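Local coordinates for acetoin utilization protein (Exiguobacterium sibiricum, PDB 2Q04), which is of unproven function but is probably an acyltransferase of the GNAT superfamily linked to acetoin utilization, at residues Leu30-Phe42 with Arg67-Leu79. Sequence-based numbering, arbitrary orientation.
Sequences LATYKLDPGLTAF and RQGNDIIGYVTFL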
ATOM      1  N   LEU A  30      10.299   1.789  14.761  1.00 55.80           N
ATOM      2  CA  LEU A  30       9.271   0.740  14.512  1.00 55.80           C
ATOM      3  C   LEU A  30       9.452  -0.476  15.402  1.00 56.25           C
ATOM      4  O   LEU A  30       8.475  -1.108  15.802  1.00 56.72           O
ATOM      5  CB  LEU A  30       9.297   0.283  13.056  1.00 55.98           C
ATOM      6  CG  LEU A  30       8.440   1.064  12.071  1.00 57.88           C
ATOM      7  CD1 LEU A  30       8.526   0.419  10.694  1.00 56.98           C
ATOM      8  CD2 LEU A  30       6.979   1.138  12.546  1.00 57.26           C
ATOM      9  N   ALA A  31      10.710  -0.832  15.672  1.00 56.07           N
ATOM     10  CA  ALA A  31      11.027  -2.017  16.470  1.00 56.03           C
ATOM     11  C   ALA A  31      10.562  -1.881  17.917  1.00 56.01           C
ATOM     12  O   ALA A  31      10.352  -2.882  18.601  1.00 55.64           O
ATOM     13  CB  ALA A  31      12.518  -2.292  16.426  1.00 56.03           C
ATOM     14  N   THR A  32      10.412  -0.639  18.383  1.00 56.61           N
ATOM     15  CA  THR A  32       9.997  -0.375  19.772  1.00 56.51           C
ATOM     16  C   THR A  32       8.465  -0.460  19.947  1.00 56.15           C
ATOM     17  O   THR A  32       7.970  -0.610  21.065  1.00 55.21           O
ATOM     18  CB  THR A  32      10.475   1.007  20.247  1.00 56.33           C
ATOM     19  OG1 THR A  32       9.855   2.029  19.459  1.00 57.96           O
ATOM     20  CG2 THR A  32      11.995   1.123  20.131  1.00 55.45           C
ATOM     21  N   TYR A  33       7.727  -0.353  18.841  1.00 56.23           N
ATOM     22  CA  TYR A  33       6.273  -0.455  18.890  1.00 56.66           C
ATOM     23  C   TYR A  33       5.835  -1.920  18.918  1.00 57.09           C
ATOM     24  O   TYR A  33       6.665  -2.827  18.886  1.00 57.18           O
ATOM     25  CB  TYR A  33       5.634   0.260  17.689  1.00 56.94           C
ATOM     26  CG  TYR A  33       5.948   1.743  17.594  1.00 56.24           C
ATOM     27  CD1 TYR A  33       5.887   2.564  18.714  1.00 58.53           C
ATOM     28  CD2 TYR A  33       6.230   2.330  16.370  1.00 56.55           C
ATOM     29  CE1 TYR A  33       6.166   3.925  18.624  1.00 58.49           C
ATOM     30  CE2 TYR A  33       6.489   3.691  16.265  1.00 57.29           C
ATOM     31  CZ  TYR A  33       6.456   4.483  17.393  1.00 58.04           C
ATOM     32  OH  TYR A  33       6.716   5.830  17.289  1.00 57.61           O
ATOM     33  N   LYS A  34       4.526  -2.136  19.004  1.00 57.59           N
ATOM     34  CA  LYS A  34       3.961  -3.477  19.052  1.00 58.08           C
ATOM     35  C   LYS A  34       2.769  -3.585  18.101  1.00 58.53           C
ATOM     36  O   LYS A  34       1.777  -2.894  18.268  1.00 58.85           O
ATOM     37  CB  LYS A  34       3.509  -3.801  20.480  1.00 58.16           C
ATOM     38  CG  LYS A  34       2.896  -5.191  20.643  1.00 58.94           C
ATOM     39  CD  LYS A  34       2.638  -5.521  22.111  1.00 58.62           C
ATOM     40  CE  LYS A  34       2.179  -6.968  22.288  1.00 59.51           C
ATOM     41  NZ  LYS A  34       2.050  -7.351  23.729  1.00 57.47           N
ATOM     42  N   LEU A  35       2.874  -4.453  17.104  1.00 59.13           N
ATOM     43  CA  LEU A  35       1.761  -4.677  16.183  1.00 59.44           C
ATOM     44  C   LEU A  35       0.541  -5.211  16.925  1.00 59.62           C
ATOM     45  O   LEU A  35       0.641  -6.165  17.712  1.00 59.18           O
ATOM     46  CB  LEU A  35       2.150  -5.666  15.077  1.00 59.89           C
ATOM     47  CG  LEU A  35       2.725  -5.089  13.782  1.00 61.84           C
ATOM     48  CD1 LEU A  35       2.874  -6.200  12.745  1.00 63.30           C
ATOM     49  CD2 LEU A  35       1.849  -3.977  13.235  1.00 62.02           C
ATOM     50  N   ASP A  36      -0.613  -4.604  16.660  1.00 59.68           N
ATOM     51  CA  ASP A  36      -1.866  -5.049  17.244  1.00 60.21           C
ATOM     52  C   ASP A  36      -2.134  -6.512  16.842  1.00 61.34           C
ATOM     53  O   ASP A  36      -1.895  -6.892  15.690  1.00 61.50           O
ATOM     54  CB  ASP A  36      -3.010  -4.168  16.760  1.00 60.01           C
ATOM     55  CG  ASP A  36      -4.290  -4.449  17.474  1.00 59.89           C
ATOM     56  OD1 ASP A  36      -4.418  -4.030  18.643  1.00 58.09           O
ATOM     57  OD2 ASP A  36      -5.179  -5.087  16.871  1.00 60.80           O
ATOM     58  N   PRO A  37      -2.656  -7.336  17.791  1.00 62.20           N
ATOM     59  CA  PRO A  37      -2.892  -8.770  17.511  1.00 63.13           C
ATOM     60  C   PRO A  37      -3.864  -9.039  16.349  1.00 64.49           C
ATOM     61  O   PRO A  37      -3.883 -10.146  15.813  1.00 64.81           O
ATOM     62  CB  PRO A  37      -3.488  -9.292  18.827  1.00 63.00           C
ATOM     63  CG  PRO A  37      -3.077  -8.299  19.862  1.00 62.16           C
ATOM     64  CD  PRO A  37      -3.025  -6.984  19.177  1.00 62.16           C
ATOM     65  N   GLY A  38      -4.644  -8.026  15.958  1.00 65.89           N
ATOM     66  CA  GLY A  38      -5.647  -8.187  14.907  1.00 66.50           C
ATOM     67  C   GLY A  38      -5.158  -7.871  13.499  1.00 67.36           C
ATOM     68  O   GLY A  38      -5.969  -7.707  12.586  1.00 67.42           O
ATOM     69  N   LEU A  39      -3.836  -7.795  13.316  1.00 68.39           N
ATOM     70  CA  LEU A  39      -3.254  -7.507  11.992  1.00 69.44           C
ATOM     71  C   LEU A  39      -2.575  -8.757  11.423  1.00 71.01           C
ATOM     72  O   LEU A  39      -1.362  -8.767  11.174  1.00 70.71           O
ATOM     73  CB  LEU A  39      -2.254  -6.348  12.090  1.00 69.26           C
ATOM     74  CG  LEU A  39      -2.854  -4.981  12.486  1.00 68.36           C
ATOM     75  CD1 LEU A  39      -1.768  -4.012  12.882  1.00 68.10           C
ATOM     76  CD2 LEU A  39      -3.697  -4.405  11.364  1.00 67.64           C
ATOM     77  N   THR A  40      -3.386  -9.788  11.156  1.00 73.13           N
ATOM     78  CA  THR A  40      -2.873 -11.108  10.737  1.00 74.56           C
ATOM     79  C   THR A  40      -3.373 -11.535   9.315  1.00 75.45           C
ATOM     80  O   THR A  40      -3.486 -12.733   9.022  1.00 75.38           O
ATOM     81  CB  THR A  40      -3.290 -12.205  11.764  1.00 74.79           C
ATOM     82  OG1 THR A  40      -4.715 -12.216  11.908  1.00 74.34           O
ATOM     83  CG2 THR A  40      -2.650 -11.941  13.125  1.00 73.82           C
ATOM     84  N   ALA A  41      -3.615 -10.552   8.441  1.00 76.31           N
ATOM     85  CA  ALA A  41      -4.130 -10.830   7.082  1.00 77.05           C
ATOM     86  C   ALA A  41      -3.034 -11.349   6.146  1.00 77.49           C
ATOM     87  O   ALA A  41      -3.327 -12.024   5.154  1.00 77.41           O
ATOM     88  CB  ALA A  41      -4.779  -9.579   6.492  1.00 76.86           C
ATOM     89  N   PHE A  42      -1.782 -11.010   6.446  1.00 77.99           N
ATOM     90  CA  PHE A  42      -0.651 -11.461   5.632  1.00 78.48           C
ATOM     91  C   PHE A  42       0.162 -12.518   6.354  1.00 78.59           C
ATOM     92  O   PHE A  42       0.505 -13.545   5.773  1.00 79.01           O
ATOM     93  CB  PHE A  42       0.217 -10.278   5.224  1.00 78.62           C
ATOM     94  CG  PHE A  42      -0.458  -9.354   4.253  1.00 78.71           C
ATOM     95  CD1 PHE A  42      -0.576  -9.708   2.908  1.00 79.24           C
ATOM     96  CD2 PHE A  42      -1.071  -8.191   4.690  1.00 78.94           C
ATOM     97  CE1 PHE A  42      -1.246  -8.889   2.013  1.00 77.75           C
ATOM     98  CE2 PHE A  42      -1.741  -7.363   3.797  1.00 79.84           C
ATOM     99  CZ  PHE A  42      -1.823  -7.717   2.452  1.00 79.95           C
ATOM    100  N   ARG A  67      -1.365   4.664  14.899  1.00 55.12           N
ATOM    101  CA  ARG A  67      -0.788   4.293  16.169  1.00 55.27           C
ATOM    102  C   ARG A  67      -1.553   4.869  17.371  1.00 55.88           C
ATOM    103  O   ARG A  67      -2.073   5.980  17.317  1.00 55.71           O
ATOM    104  CB  ARG A  67       0.673   4.774  16.202  1.00 55.37           C
ATOM    105  CG  ARG A  67       1.402   4.489  17.469  1.00 56.03           C
ATOM    106  CD  ARG A  67       2.835   5.042  17.428  1.00 55.06           C
ATOM    107  NE  ARG A  67       2.884   6.499  17.195  1.00 55.36           N
ATOM    108  CZ  ARG A  67       2.570   7.430  18.114  1.00 53.79           C
ATOM    109  NH1 ARG A  67       2.079   7.078  19.287  1.00 53.01           N
ATOM    110  NH2 ARG A  67       2.685   8.716  17.823  1.00 49.02           N
ATOM    111  N   GLN A  68      -1.648   4.065  18.432  1.00 56.37           N
ATOM    112  CA  GLN A  68      -2.134   4.517  19.727  1.00 56.66           C
ATOM    113  C   GLN A  68      -1.123   4.086  20.763  1.00 56.56           C
ATOM    114  O   GLN A  68      -0.976   2.912  21.020  1.00 56.65           O
ATOM    115  CB  GLN A  68      -3.492   3.896  20.047  1.00 56.54           C
ATOM    116  CG  GLN A  68      -4.685   4.668  19.504  1.00 58.45           C
ATOM    117  CD  GLN A  68      -6.015   4.194  20.103  1.00 58.24           C
ATOM    118  OE1 GLN A  68      -6.156   3.027  20.496  1.00 60.46           O
ATOM    119  NE2 GLN A  68      -6.991   5.099  20.173  1.00 58.20           N
ATOM    120  N   GLY A  69      -0.410   5.047  21.346  1.00 57.05           N
ATOM    121  CA  GLY A  69       0.675   4.733  22.273  1.00 56.86           C
ATOM    122  C   GLY A  69       1.769   3.959  21.552  1.00 56.59           C
ATOM    123  O   GLY A  69       2.187   4.341  20.480  1.00 55.96           O
ATOM    124  N   ASN A  70       2.190   2.838  22.131  1.00 56.69           N
ATOM    125  CA  ASN A  70       3.187   1.963  21.493  1.00 56.74           C
ATOM    126  C   ASN A  70       2.549   0.942  20.537  1.00 56.94           C
ATOM    127  O   ASN A  70       3.252   0.144  19.922  1.00 57.35           O
ATOM    128  CB  ASN A  70       3.995   1.213  22.558  1.00 56.93           C
ATOM    129  CG  ASN A  70       5.106   2.035  23.122  1.00 56.37           C
ATOM    130  OD1 ASN A  70       5.961   2.532  22.389  1.00 56.36           O
ATOM    131  ND2 ASN A  70       5.145   2.143  24.437  1.00 58.28           N
ATOM    132  N   ASP A  71       1.221   0.993  20.402  1.00 56.55           N
ATOM    133  CA  ASP A  71       0.480  -0.014  19.644  1.00 56.42           C
ATOM    134  C   ASP A  71       0.142   0.438  18.206  1.00 56.43           C
ATOM    135  O   ASP A  71      -0.596   1.401  18.004  1.00 56.04           O
ATOM    136  CB  ASP A  71      -0.807  -0.378  20.389  1.00 56.34           C
ATOM    137  CG  ASP A  71      -0.540  -1.008  21.743  1.00 56.71           C
ATOM    138  OD1 ASP A  71       0.208  -2.000  21.798  1.00 59.85           O
ATOM    139  OD2 ASP A  71      -1.091  -0.519  22.752  1.00 60.08           O
ATOM    140  N   ILE A  72       0.659  -0.302  17.220  1.00 56.86           N
ATOM    141  CA  ILE A  72       0.326  -0.061  15.810  1.00 56.81           C
ATOM    142  C   ILE A  72      -0.971  -0.796  15.468  1.00 56.81           C
ATOM    143  O   ILE A  72      -1.013  -2.025  15.476  1.00 56.47           O
ATOM    144  CB  ILE A  72       1.434  -0.576  14.862  1.00 56.29           C
ATOM    145  CG1 ILE A  72       2.776   0.064  15.200  1.00 56.84           C
ATOM    146  CG2 ILE A  72       1.066  -0.279  13.426  1.00 56.65           C
ATOM    147  CD1 ILE A  72       3.957  -0.591  14.497  1.00 56.83           C
ATOM    148  N   ILE A  73      -2.020  -0.040  15.162  1.00 56.61           N
ATOM    149  CA  ILE A  73      -3.334  -0.635  14.853  1.00 56.44           C
ATOM    150  C   ILE A  73      -3.637  -0.561  13.358  1.00 56.32           C
ATOM    151  O   ILE A  73      -4.718  -0.926  12.914  1.00 57.12           O
ATOM    152  CB  ILE A  73      -4.501   0.037  15.701  1.00 56.03           C
ATOM    153  CG1 ILE A  73      -4.643   1.537  15.386  1.00 55.32           C
ATOM    154  CG2 ILE A  73      -4.240  -0.138  17.162  1.00 56.30           C
ATOM    155  CD1 ILE A  73      -5.493   1.842  14.168  1.00 55.08           C
ATOM    156  N   GLY A  74      -2.656  -0.128  12.588  1.00 56.23           N
ATOM    157  CA  GLY A  74      -2.787  -0.049  11.161  1.00 55.41           C
ATOM    158  C   GLY A  74      -1.498   0.432  10.531  1.00 55.54           C
ATOM    159  O   GLY A  74      -0.672   1.052  11.192  1.00 54.59           O
ATOM    160  N   TYR A  75      -1.322   0.140   9.249  1.00 56.46           N
ATOM    161  CA  TYR A  75      -0.129   0.549   8.538  1.00 56.36           C
ATOM    162  C   TYR A  75      -0.344   0.532   7.037  1.00 56.83           C
ATOM    163  O   TYR A  75      -1.301  -0.060   6.536  1.00 55.58           O
ATOM    164  CB  TYR A  75       1.035  -0.372   8.884  1.00 56.37           C
ATOM    165  CG  TYR A  75       0.814  -1.814   8.461  1.00 57.79           C
ATOM    166  CD1 TYR A  75       1.070  -2.224   7.151  1.00 57.80           C
ATOM    167  CD2 TYR A  75       0.356  -2.770   9.374  1.00 58.65           C
ATOM    168  CE1 TYR A  75       0.867  -3.544   6.758  1.00 58.89           C
ATOM    169  CE2 TYR A  75       0.151  -4.091   8.992  1.00 57.08           C
ATOM    170  CZ  TYR A  75       0.409  -4.473   7.681  1.00 57.95           C
ATOM    171  OH  TYR A  75       0.212  -5.774   7.292  1.00 58.30           O
ATOM    172  N   VAL A  76       0.568   1.180   6.324  1.00 57.49           N
ATOM    173  CA  VAL A  76       0.612   1.105   4.891  1.00 57.41           C
ATOM    174  C   VAL A  76       2.073   1.124   4.478  1.00 56.73           C
ATOM    175  O   VAL A  76       2.866   1.906   5.025  1.00 55.35           O
ATOM    176  CB  VAL A  76      -0.172   2.272   4.220  1.00 56.90           C
ATOM    177  CG1 VAL A  76       0.424   3.619   4.601  1.00 59.81           C
ATOM    178  CG2 VAL A  76      -0.190   2.101   2.713  1.00 59.33           C
ATOM    179  N   THR A  77       2.444   0.227   3.543  1.00 56.17           N
ATOM    180  CA  THR A  77       3.861   0.025   3.175  1.00 55.69           C
ATOM    181  C   THR A  77       4.158   0.452   1.752  1.00 55.30           C
ATOM    182  O   THR A  77       3.302   0.370   0.878  1.00 53.88           O
ATOM    183  CB  THR A  77       4.272  -1.447   3.314  1.00 54.96           C
ATOM    184  OG1 THR A  77       3.706  -2.212   2.240  1.00 57.99           O
ATOM    185  CG2 THR A  77       3.816  -2.012   4.641  1.00 55.53           C
ATOM    186  N   PHE A  78       5.396   0.913   1.531  1.00 55.26           N
ATOM    187  CA  PHE A  78       5.869   1.271   0.202  1.00 54.65           C
ATOM    188  C   PHE A  78       7.250   0.752   0.025  1.00 55.45           C
ATOM    189  O   PHE A  78       8.080   0.867   0.923  1.00 55.99           O
ATOM    190  CB  PHE A  78       5.877   2.781   0.010  1.00 53.54           C
ATOM    191  CG  PHE A  78       4.561   3.395   0.124  1.00 53.28           C
ATOM    192  CD1 PHE A  78       3.767   3.577  -0.998  1.00 55.27           C
ATOM    193  CD2 PHE A  78       4.069   3.792   1.366  1.00 54.79           C
ATOM    194  CE1 PHE A  78       2.499   4.148  -0.888  1.00 55.31           C
ATOM    195  CE2 PHE A  78       2.816   4.363   1.481  1.00 54.97           C
ATOM    196  CZ  PHE A  78       2.030   4.547   0.352  1.00 54.68           C
ATOM    197  N   LEU A  79       7.509   0.169  -1.135  1.00 56.06           N
ATOM    198  CA  LEU A  79       8.833  -0.333  -1.474  1.00 55.91           C
ATOM    199  C   LEU A  79       8.857  -0.659  -2.944  1.00 56.23           C
ATOM    200  O   LEU A  79       7.818  -0.593  -3.618  1.00 56.19           O
ATOM    201  CB  LEU A  79       9.171  -1.588  -0.646  1.00 55.84           C
ATOM    202  CG  LEU A  79       8.303  -2.842  -0.867  1.00 55.88           C
ATOM    203  CD1 LEU A  79       8.938  -4.044  -0.179  1.00 55.61           C
ATOM    204  CD2 LEU A  79       6.856  -2.630  -0.378  1.00 55.58           C
TER
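K34 and D36 turn their backbone N-H groups onto N70 and I72, and a third bond returns between them, as befits a short parallel pairing. K34 N reaches N70 O at 2.8 Å, and D36 N gives to I72 O at 2.9 Å. Between these two, I72 N donates to K34 O. D71 CA adds a CH...O contact to K34 O.

Near the hairpin turn the Y33 ring lies against R67 and N70. R67, its CG anti to the backbone N (chi1 179°) and its chain bent at chi3 (58°), carries CD over one face of the Y33 ring, a CH-pi contact 3.9 Å from the centroid. Its guanidinium, its plane 15° from that of the ring, lies near the Y33 hydroxyl, NH1 bonding G69 O and NH2 salt-bridged to E22. N70 OD1 lies at the ring edge, 3.7 Å from Y33 CD1. With alanine at Y33, the R67 methylene would probably lose the ring face it lies on, and N70 OD1 the ring edge beside it, opening a gap between 30-42 and the hairpin.

In GNAT terms, 34-35 is a two-residue parallel strand beside 71-79, a long strand of the central sheet, and 68-71 is the type II' turn of the hairpin joining it to 62-68.

Apolar contacts centre on I72: CD1 touches Y33 CB (3.7 Å) and L30 CD2, while CG2 meets L35 CD2 (3.8 Å). L39 CD1 approaches the Y75 ring at its edge. Where the chain leaves the sheet, D36 OD2 accepts from G38 N, an Asx turn, and is also salt-bridged to R106.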